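Local atomic coordinates of hexokinase (Schistosoma mansoni, PDB entry 1BDG), a protein that catalyses the transfer of the gamma-phosphate of ATP to glucose and other hexoses, giving hexose 6-phosphates at the entry to glycolysis. Residues A[56-66]-A[199-207]; A[307-317]-A[349-359]. One frame throughout, in Å; residues are numbered along the deposited sequence.

Interaction 1 of 2, residues A[56-66]-A[199-207]; sequences SYVTKTPNGTE and VGTLASCAL
Leu207 lays its CD2 methyl against the ring of Pro62, with CD2 3.4 Å from Pro62 CB and the carbonyl O of Pro62 also beside it. The leucine's CG stands anti to its carbonyl carbon (chi1 -76°), which sends the branched end toward the proline. Here the loop joining strand 54-55 to strand 68-75 runs over helix 197-206 of the hexokinase fold, close to the predicted junction of the large and small subdomains. One turn back along the helix, the small methyl of Ala203 lets the loop come close, and Pro62 CD sits 4.2 Å from Ala203 CB. Thr61 turns its CG2 methyl onto Leu202 CD2 at 3.6 Å, the two side chains crossing at about a right angle, while its CB rests 3.9 Å from Ala206 CB. At the other end Val58 and Val199 meet tip to tip, CG2 to CG1, and Val245 of strand 243-247 touches both. Ser56 adds its CB against Val199 CG2; its OG is hydrogen-bonded to Val245 O. Beyond Pro62 the loop ties itself up: Asn63 OD1 accepts from Thr65 N at 2.9 Å, an Asx turn, and Gly64 N donates to Glu66 OE2. Ser56 OG, Asn63 OD1 and the Glu66 carboxylate are thus engaged within the loop or with strand 243-247, and what meets the helix is mainly methyl and ring carbon, an apolar contact resting on shape rather than on directed bonds.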
loop_
_atom_site.group_PDB
_atom_site.type_symbol
_atom_site.label_atom_id
_atom_site.label_comp_id
_atom_site.label_asym_id
_atom_site.label_seq_id
_atom_site.Cartn_x
_atom_site.Cartn_y
_atom_site.Cartn_z
ATOM N N SER A 56 -10.153 -2.093 13.502
ATOM C CA SER A 56 -9.919 -3.476 13.109
ATOM C C SER A 56 -10.346 -4.488 14.185
ATOM O O SER A 56 -10.329 -5.701 13.950
ATOM C CB SER A 56 -8.440 -3.651 12.826
ATOM O OG SER A 56 -7.718 -3.505 14.034
ATOM N N TYR A 57 -10.703 -3.989 15.365
ATOM C CA TYR A 57 -11.092 -4.827 16.492
ATOM C C TYR A 57 -9.958 -5.701 17.038
ATOM O O TYR A 57 -10.192 -6.656 17.773
ATOM C CB TYR A 57 -12.348 -5.640 16.182
ATOM C CG TYR A 57 -13.620 -4.859 16.364
ATOM C CD1 TYR A 57 -14.155 -4.116 15.329
ATOM C CD2 TYR A 57 -14.271 -4.846 17.584
ATOM C CE1 TYR A 57 -15.306 -3.376 15.501
ATOM C CE2 TYR A 57 -15.421 -4.105 17.771
ATOM C CZ TYR A 57 -15.940 -3.367 16.724
ATOM O OH TYR A 57 -17.088 -2.620 16.903
ATOM N N VAL A 58 -8.734 -5.408 16.614
ATOM C CA VAL A 58 -7.570 -6.099 17.142
ATOM C C VAL A 58 -7.202 -5.132 18.252
ATOM O O VAL A 58 -6.751 -4.017 17.985
ATOM C CB VAL A 58 -6.382 -6.142 16.174
ATOM C CG1 VAL A 58 -5.165 -6.692 16.890
ATOM C CG2 VAL A 58 -6.692 -7.017 14.998
ATOM N N THR A 59 -7.511 -5.500 19.484
ATOM C CA THR A 59 -7.203 -4.632 20.600
ATOM C C THR A 59 -5.801 -4.864 21.192
ATOM O O THR A 59 -5.023 -3.917 21.327
ATOM C CB THR A 59 -8.313 -4.710 21.649
ATOM O OG1 THR A 59 -8.547 -6.080 22.000
ATOM C CG2 THR A 59 -9.598 -4.135 21.077
ATOM N N LYS A 60 -5.438 -6.121 21.425
ATOM C CA LYS A 60 -4.129 -6.451 21.995
ATOM C C LYS A 60 -3.200 -7.182 21.003
ATOM O O LYS A 60 -3.527 -8.276 20.526
ATOM C CB LYS A 60 -4.309 -7.291 23.267
ATOM N N THR A 61 -2.023 -6.603 20.743
ATOM C CA THR A 61 -1.050 -7.196 19.822
ATOM C C THR A 61 -0.385 -8.463 20.359
ATOM O O THR A 61 -0.021 -8.546 21.533
ATOM C CB THR A 61 0.066 -6.201 19.448
ATOM O OG1 THR A 61 0.581 -5.607 20.643
ATOM C CG2 THR A 61 -0.465 -5.113 18.496
ATOM N N PRO A 62 -0.173 -9.449 19.476
ATOM C CA PRO A 62 0.452 -10.719 19.837
ATOM C C PRO A 62 1.759 -10.575 20.606
ATOM O O PRO A 62 2.699 -9.901 20.173
ATOM C CB PRO A 62 0.631 -11.392 18.479
ATOM C CG PRO A 62 -0.625 -10.948 17.752
ATOM C CD PRO A 62 -0.605 -9.467 18.063
ATOM N N ASN A 63 1.794 -11.235 21.759
ATOM C CA ASN A 63 2.954 -11.220 22.656
ATOM C C ASN A 63 3.975 -12.334 22.390
ATOM O O ASN A 63 5.126 -12.244 22.816
ATOM C CB ASN A 63 2.464 -11.317 24.099
ATOM C CG ASN A 63 1.414 -12.390 24.272
ATOM O OD1 ASN A 63 1.599 -13.521 23.824
ATOM N ND2 ASN A 63 0.283 -12.031 24.861
ATOM N N GLY A 64 3.538 -13.411 21.738
ATOM C CA GLY A 64 4.452 -14.498 21.440
ATOM C C GLY A 64 4.179 -15.786 22.188
ATOM O O GLY A 64 4.758 -16.823 21.851
ATOM N N THR A 65 3.314 -15.742 23.197
ATOM C CA THR A 65 2.978 -16.946 23.961
ATOM C C THR A 65 2.035 -17.849 23.147
ATOM O O THR A 65 1.824 -19.020 23.480
ATOM C CB THR A 65 2.298 -16.572 25.307
ATOM O OG1 THR A 65 0.999 -15.985 25.065
ATOM C CG2 THR A 65 3.190 -15.583 26.084
ATOM N N GLU A 66 1.448 -17.278 22.094
ATOM C CA GLU A 66 0.521 -17.987 21.211
ATOM C C GLU A 66 1.080 -19.344 20.749
ATOM O O GLU A 66 2.255 -19.436 20.348
ATOM C CB GLU A 66 0.185 -17.116 20.000
ATOM C CG GLU A 66 -0.403 -15.735 20.327
ATOM C CD GLU A 66 0.635 -14.641 20.343
ATOM O OE1 GLU A 66 1.656 -14.792 19.654
ATOM O OE2 GLU A 66 0.449 -13.622 21.035
ATOM N N VAL A 199 -2.441 -3.891 9.429
ATOM C CA VAL A 199 -2.689 -4.501 10.744
ATOM C C VAL A 199 -1.792 -5.736 10.887
ATOM O O VAL A 199 -1.077 -5.882 11.882
ATOM C CB VAL A 199 -4.194 -4.874 10.919
ATOM C CG1 VAL A 199 -4.481 -5.269 12.344
ATOM C CG2 VAL A 199 -5.067 -3.693 10.545
ATOM N N GLY A 200 -1.770 -6.575 9.852
ATOM C CA GLY A 200 -0.937 -7.758 9.870
ATOM C C GLY A 200 0.516 -7.377 10.046
ATOM O O GLY A 200 1.250 -8.027 10.775
ATOM N N THR A 201 0.940 -6.309 9.386
ATOM C CA THR A 201 2.317 -5.840 9.488
ATOM C C THR A 201 2.598 -5.347 10.915
ATOM O O THR A 201 3.580 -5.759 11.527
ATOM C CB THR A 201 2.599 -4.725 8.442
ATOM O OG1 THR A 201 2.385 -5.238 7.115
ATOM C CG2 THR A 201 4.014 -4.209 8.556
ATOM N N LEU A 202 1.727 -4.504 11.469
ATOM C CA LEU A 202 1.932 -4.012 12.837
ATOM C C LEU A 202 2.138 -5.210 13.769
ATOM O O LEU A 202 3.030 -5.191 14.600
ATOM C CB LEU A 202 0.750 -3.145 13.306
ATOM C CG LEU A 202 0.952 -2.282 14.575
ATOM C CD1 LEU A 202 -0.124 -1.206 14.680
ATOM C CD2 LEU A 202 0.976 -3.128 15.833
ATOM N N ALA A 203 1.361 -6.278 13.577
ATOM C CA ALA A 203 1.502 -7.488 14.389
ATOM C C ALA A 203 2.864 -8.200 14.205
ATOM O O ALA A 203 3.525 -8.525 15.190
ATOM C CB ALA A 203 0.357 -8.440 14.114
ATOM N N SER A 204 3.292 -8.451 12.971
ATOM C CA SER A 204 4.589 -9.103 12.754
ATOM C C SER A 204 5.675 -8.286 13.424
ATOM O O SER A 204 6.639 -8.835 13.983
ATOM C CB SER A 204 4.939 -9.189 11.269
ATOM O OG SER A 204 4.197 -10.193 10.609
ATOM N N CYS A 205 5.502 -6.968 13.364
ATOM C CA CYS A 205 6.446 -6.027 13.932
ATOM C C CYS A 205 6.465 -6.004 15.456
ATOM O O CYS A 205 7.537 -5.939 16.053
ATOM C CB CYS A 205 6.154 -4.643 13.385
ATOM S SG CYS A 205 7.225 -3.316 14.013
ATOM N N ALA A 206 5.288 -6.062 16.079
ATOM C CA ALA A 206 5.168 -6.040 17.539
ATOM C C ALA A 206 5.777 -7.315 18.137
ATOM O O ALA A 206 6.482 -7.264 19.155
ATOM C CB ALA A 206 3.704 -5.909 17.941
ATOM N N LEU A 207 5.513 -8.446 17.479
ATOM C CA LEU A 207 6.026 -9.753 17.886
ATOM C C LEU A 207 7.529 -9.746 18.062
ATOM O O LEU A 207 8.076 -10.579 18.784
ATOM C CB LEU A 207 5.685 -10.804 16.833
ATOM C CG LEU A 207 4.255 -11.320 16.765
ATOM C CD1 LEU A 207 4.060 -12.263 15.569
ATOM C CD2 LEU A 207 3.976 -12.030 18.085
#

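Interaction 2 of 2, residues A[307-317]-A[349-359]; sequences ILFRGDLPERL and DLHVPVVEPID
Val352 stands over the ring of Phe309 in a CH-pi contact: its CG1 lies 3.8 Å from the ring centroid and only 4° off the normal. Both residues belong to loops of the predicted large subdomain of the hexokinase fold, a member of the actin-like ATPase clan, and the second loop leads through Glu356, the N-cap residue, into helix 357-389. The valine and phenylalanine side chains cross at about a right angle, and Leu308 CD1 covers the opposite face of the ring toward its rim. Pro314 CG packs on the same valine, 3.8 Å from Val352 CG2, so the two methyls of this compact branched residue meet the proline on one flank and the phenylalanine face on another. Farther along, Leu317 and Leu350 also cross nearly perpendicularly, with Leu317 CD2 3.7 Å from Leu350 CD1. Arg316 passes its CB and CG beside Leu350 O.

Charge gathers at the helix start. Arg310, bent at chi2 and chi3, brings NH1 and NH2 end-on to a single oxygen, Asp359 OD2, each at 3.0 Å, with the guanidinium and carboxylate planes 42° apart. Glu356 lies over one face of that guanidinium, and its OE1 adds a salt bridge of charge alone to NH1. Aspartate suits this place because its two oxygens, on a short arm in the first helical turn, can take separate donors. Its OD2 also accepts from Glu356 N on the anti side, while its OD1 takes the backbone N of Phe309 at 3.1 Å, from 54° above the carboxylate plane.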
loop_
_atom_site.group_PDB
_atom_site.type_symbol
_atom_site.label_atom_id
_atom_site.label_comp_id
_atom_site.label_asym_id
_atom_site.label_seq_id
_atom_site.Cartn_x
_atom_site.Cartn_y
_atom_site.Cartn_z
ATOM N N ILE A 307 8.759 18.208 -26.970
ATOM C CA ILE A 307 9.906 18.318 -26.067
ATOM C C ILE A 307 10.631 16.988 -25.850
ATOM O O ILE A 307 11.707 16.961 -25.273
ATOM C CB ILE A 307 9.499 18.970 -24.718
ATOM C CG1 ILE A 307 8.711 20.267 -24.986
ATOM C CG2 ILE A 307 10.734 19.343 -23.901
ATOM C CD1 ILE A 307 8.214 21.021 -23.745
ATOM N N LEU A 308 10.057 15.897 -26.344
ATOM C CA LEU A 308 10.655 14.563 -26.246
ATOM C C LEU A 308 10.497 13.801 -27.563
ATOM O O LEU A 308 9.553 14.008 -28.311
ATOM C CB LEU A 308 10.004 13.718 -25.137
ATOM C CG LEU A 308 10.603 13.526 -23.735
ATOM C CD1 LEU A 308 10.063 12.238 -23.138
ATOM C CD2 LEU A 308 12.103 13.450 -23.782
ATOM N N PHE A 309 11.432 12.902 -27.827
ATOM C CA PHE A 309 11.429 12.062 -29.027
ATOM C C PHE A 309 10.975 12.774 -30.315
ATOM O O PHE A 309 10.298 12.186 -31.155
ATOM C CB PHE A 309 10.568 10.811 -28.784
ATOM C CG PHE A 309 10.779 10.167 -27.426
ATOM C CD1 PHE A 309 12.037 10.135 -26.831
ATOM C CD2 PHE A 309 9.705 9.581 -26.747
ATOM C CE1 PHE A 309 12.222 9.532 -25.589
ATOM C CE2 PHE A 309 9.887 8.977 -25.504
ATOM C CZ PHE A 309 11.148 8.954 -24.927
ATOM N N ARG A 310 11.365 14.037 -30.463
ATOM C CA ARG A 310 11.002 14.835 -31.637
ATOM C C ARG A 310 9.516 14.793 -31.954
ATOM O O ARG A 310 9.121 14.989 -33.103
ATOM C CB ARG A 310 11.810 14.400 -32.870
ATOM C CG ARG A 310 13.106 15.147 -33.042
ATOM C CD ARG A 310 13.966 14.952 -31.818
ATOM N NE ARG A 310 14.209 13.530 -31.571
ATOM C CZ ARG A 310 14.771 13.050 -30.468
ATOM N NH1 ARG A 310 15.141 13.876 -29.500
ATOM N NH2 ARG A 310 14.959 11.743 -30.336
ATOM N N GLY A 311 8.703 14.549 -30.930
ATOM C CA GLY A 311 7.262 14.491 -31.114
ATOM C C GLY A 311 6.697 13.116 -31.430
ATOM O O GLY A 311 5.492 12.977 -31.599
ATOM N N ASP A 312 7.553 12.105 -31.557
ATOM C CA ASP A 312 7.097 10.752 -31.838
ATOM C C ASP A 312 6.886 9.980 -30.554
ATOM O O ASP A 312 7.769 9.933 -29.680
ATOM C CB ASP A 312 8.116 9.988 -32.680
ATOM C CG ASP A 312 8.280 10.562 -34.058
ATOM O OD1 ASP A 312 7.322 11.175 -34.566
ATOM O OD2 ASP A 312 9.377 10.407 -34.641
ATOM N N LEU A 313 5.756 9.289 -30.492
ATOM C CA LEU A 313 5.387 8.485 -29.337
ATOM C C LEU A 313 5.479 7.031 -29.809
ATOM O O LEU A 313 4.987 6.705 -30.884
ATOM C CB LEU A 313 3.947 8.849 -28.923
ATOM C CG LEU A 313 3.213 8.206 -27.739
ATOM C CD1 LEU A 313 3.815 8.673 -26.445
ATOM C CD2 LEU A 313 1.742 8.594 -27.792
ATOM N N PRO A 314 6.190 6.167 -29.062
ATOM C CA PRO A 314 6.353 4.747 -29.412
ATOM C C PRO A 314 5.079 3.966 -29.119
ATOM O O PRO A 314 4.381 4.259 -28.135
ATOM C CB PRO A 314 7.465 4.274 -28.477
ATOM C CG PRO A 314 8.143 5.539 -28.021
ATOM C CD PRO A 314 7.003 6.507 -27.884
ATOM N N GLU A 315 4.822 2.938 -29.933
ATOM C CA GLU A 315 3.636 2.084 -29.799
ATOM C C GLU A 315 3.417 1.657 -28.352
ATOM O O GLU A 315 2.322 1.820 -27.813
ATOM C CB GLU A 315 3.765 0.847 -30.707
ATOM N N ARG A 316 4.486 1.163 -27.726
ATOM C CA ARG A 316 4.473 0.701 -26.341
ATOM C C ARG A 316 3.849 1.702 -25.366
ATOM O O ARG A 316 2.846 1.398 -24.719
ATOM C CB ARG A 316 5.895 0.354 -25.905
ATOM C CG ARG A 316 6.032 0.003 -24.425
ATOM C CD ARG A 316 6.059 -1.506 -24.135
ATOM N NE ARG A 316 5.935 -1.751 -22.688
ATOM C CZ ARG A 316 6.506 -2.752 -22.018
ATOM N NH1 ARG A 316 7.274 -3.641 -22.650
ATOM N NH2 ARG A 316 6.290 -2.867 -20.708
ATOM N N LEU A 317 4.409 2.903 -25.294
ATOM C CA LEU A 317 3.904 3.952 -24.398
ATOM C C LEU A 317 2.499 4.491 -24.737
ATOM O O LEU A 317 2.137 5.605 -24.336
ATOM C CB LEU A 317 4.908 5.107 -24.324
ATOM C CG LEU A 317 6.210 4.757 -23.602
ATOM C CD1 LEU A 317 7.324 5.730 -23.982
ATOM C CD2 LEU A 317 5.955 4.711 -22.092
ATOM N N ASP A 349 13.345 -1.450 -22.503
ATOM C CA ASP A 349 12.077 -1.786 -21.883
ATOM C C ASP A 349 10.938 -1.179 -22.701
ATOM O O ASP A 349 10.042 -1.903 -23.132
ATOM C CB ASP A 349 12.037 -1.352 -20.408
ATOM C CG ASP A 349 13.024 -2.134 -19.530
ATOM O OD1 ASP A 349 13.205 -3.360 -19.746
ATOM O OD2 ASP A 349 13.630 -1.521 -18.622
ATOM N N LEU A 350 11.037 0.109 -23.027
ATOM C CA LEU A 350 9.990 0.787 -23.807
ATOM C C LEU A 350 10.187 0.744 -25.331
ATOM O O LEU A 350 9.343 1.239 -26.093
ATOM C CB LEU A 350 9.843 2.240 -23.359
ATOM C CG LEU A 350 9.568 2.451 -21.870
ATOM C CD1 LEU A 350 9.497 3.939 -21.548
ATOM C CD2 LEU A 350 8.281 1.742 -21.467
ATOM N N HIS A 351 11.298 0.163 -25.776
ATOM C CA HIS A 351 11.587 0.071 -27.204
ATOM C C HIS A 351 11.499 1.417 -27.973
ATOM O O HIS A 351 11.215 1.409 -29.184
ATOM C CB HIS A 351 10.658 -0.942 -27.886
ATOM C CG HIS A 351 10.602 -2.279 -27.213
ATOM N ND1 HIS A 351 11.234 -2.551 -26.015
ATOM C CD2 HIS A 351 9.962 -3.422 -27.566
ATOM C CE1 HIS A 351 10.982 -3.802 -25.657
ATOM N NE2 HIS A 351 10.215 -4.351 -26.583
ATOM N N VAL A 352 11.664 2.561 -27.310
ATOM C CA VAL A 352 11.619 3.824 -28.045
ATOM C C VAL A 352 12.624 3.683 -29.199
ATOM O O VAL A 352 13.786 3.356 -28.965
ATOM C CB VAL A 352 12.062 5.018 -27.182
ATOM C CG1 VAL A 352 11.925 6.313 -27.974
ATOM C CG2 VAL A 352 11.235 5.103 -25.920
ATOM N N PRO A 353 12.181 3.911 -30.449
ATOM C CA PRO A 353 12.928 3.841 -31.720
ATOM C C PRO A 353 14.248 4.634 -31.818
ATOM O O PRO A 353 15.315 4.052 -32.008
ATOM C CB PRO A 353 11.905 4.360 -32.727
ATOM C CG PRO A 353 10.628 3.900 -32.157
ATOM C CD PRO A 353 10.780 4.260 -30.709
ATOM N N VAL A 354 14.164 5.962 -31.788
ATOM C CA VAL A 354 15.342 6.824 -31.862
ATOM C C VAL A 354 15.377 7.590 -30.548
ATOM O O VAL A 354 14.392 8.247 -30.201
ATOM C CB VAL A 354 15.220 7.849 -33.009
ATOM C CG1 VAL A 354 16.506 8.613 -33.177
ATOM C CG2 VAL A 354 14.843 7.149 -34.295
ATOM N N VAL A 355 16.502 7.520 -29.832
ATOM C CA VAL A 355 16.648 8.188 -28.538
ATOM C C VAL A 355 17.878 9.101 -28.462
ATOM O O VAL A 355 18.948 8.775 -29.002
ATOM C CB VAL A 355 16.701 7.147 -27.394
ATOM C CG1 VAL A 355 17.878 6.231 -27.591
ATOM C CG2 VAL A 355 16.799 7.830 -26.035
ATOM N N GLU A 356 17.727 10.231 -27.769
ATOM C CA GLU A 356 18.804 11.211 -27.608
ATOM C C GLU A 356 19.134 11.558 -26.158
ATOM O O GLU A 356 18.296 11.442 -25.262
ATOM C CB GLU A 356 18.436 12.528 -28.295
ATOM C CG GLU A 356 18.131 12.441 -29.762
ATOM C CD GLU A 356 18.331 13.767 -30.458
ATOM O OE1 GLU A 356 18.349 14.814 -29.772
ATOM O OE2 GLU A 356 18.492 13.767 -31.694
ATOM N N PRO A 357 20.357 12.038 -25.916
ATOM C CA PRO A 357 20.803 12.427 -24.579
ATOM C C PRO A 357 19.785 13.334 -23.870
ATOM O O PRO A 357 19.500 13.141 -22.688
ATOM C CB PRO A 357 22.121 13.144 -24.867
ATOM C CG PRO A 357 22.701 12.264 -25.933
ATOM C CD PRO A 357 21.509 11.998 -26.844
ATOM N N ILE A 358 19.218 14.303 -24.580
ATOM C CA ILE A 358 18.230 15.166 -23.934
ATOM C C ILE A 358 17.054 14.344 -23.428
ATOM O O ILE A 358 16.558 14.578 -22.334
ATOM C CB ILE A 358 17.626 16.219 -24.856
ATOM C CG1 ILE A 358 18.197 16.111 -26.260
ATOM C CG2 ILE A 358 17.746 17.595 -24.225
ATOM C CD1 ILE A 358 17.218 16.601 -27.319
ATOM N N ASP A 359 16.622 13.368 -24.224
ATOM C CA ASP A 359 15.481 12.549 -23.851
ATOM C C ASP A 359 15.759 11.796 -22.565
ATOM O O ASP A 359 14.906 11.739 -21.665
ATOM C CB ASP A 359 15.127 11.571 -24.969
ATOM C CG ASP A 359 14.802 12.264 -26.276
ATOM O OD1 ASP A 359 14.076 13.281 -26.275
ATOM O OD2 ASP A 359 15.275 11.769 -27.310
#

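The two contacts do not touch: their centres are 49 Å apart, their nearest atoms about 28 Å, and they lie on opposite sides of the chain's centre. Interaction 1 is the one near the sugar site. The side chain of Val199 lies about 8 Å from the bound glucose and about 4 Å from that of Asn196, a substrate-binding residue. Interaction 2 is peripheral, about 31 Å from the chain's centre, yet the side chain of Arg316 comes within about 3 Å of that of Tyr327, assigned to ATP binding by similarity. Apolar packing dominates 56-66 with 199-207, whereas 307-317 with 349-359 combines packing with a salt-bridge network.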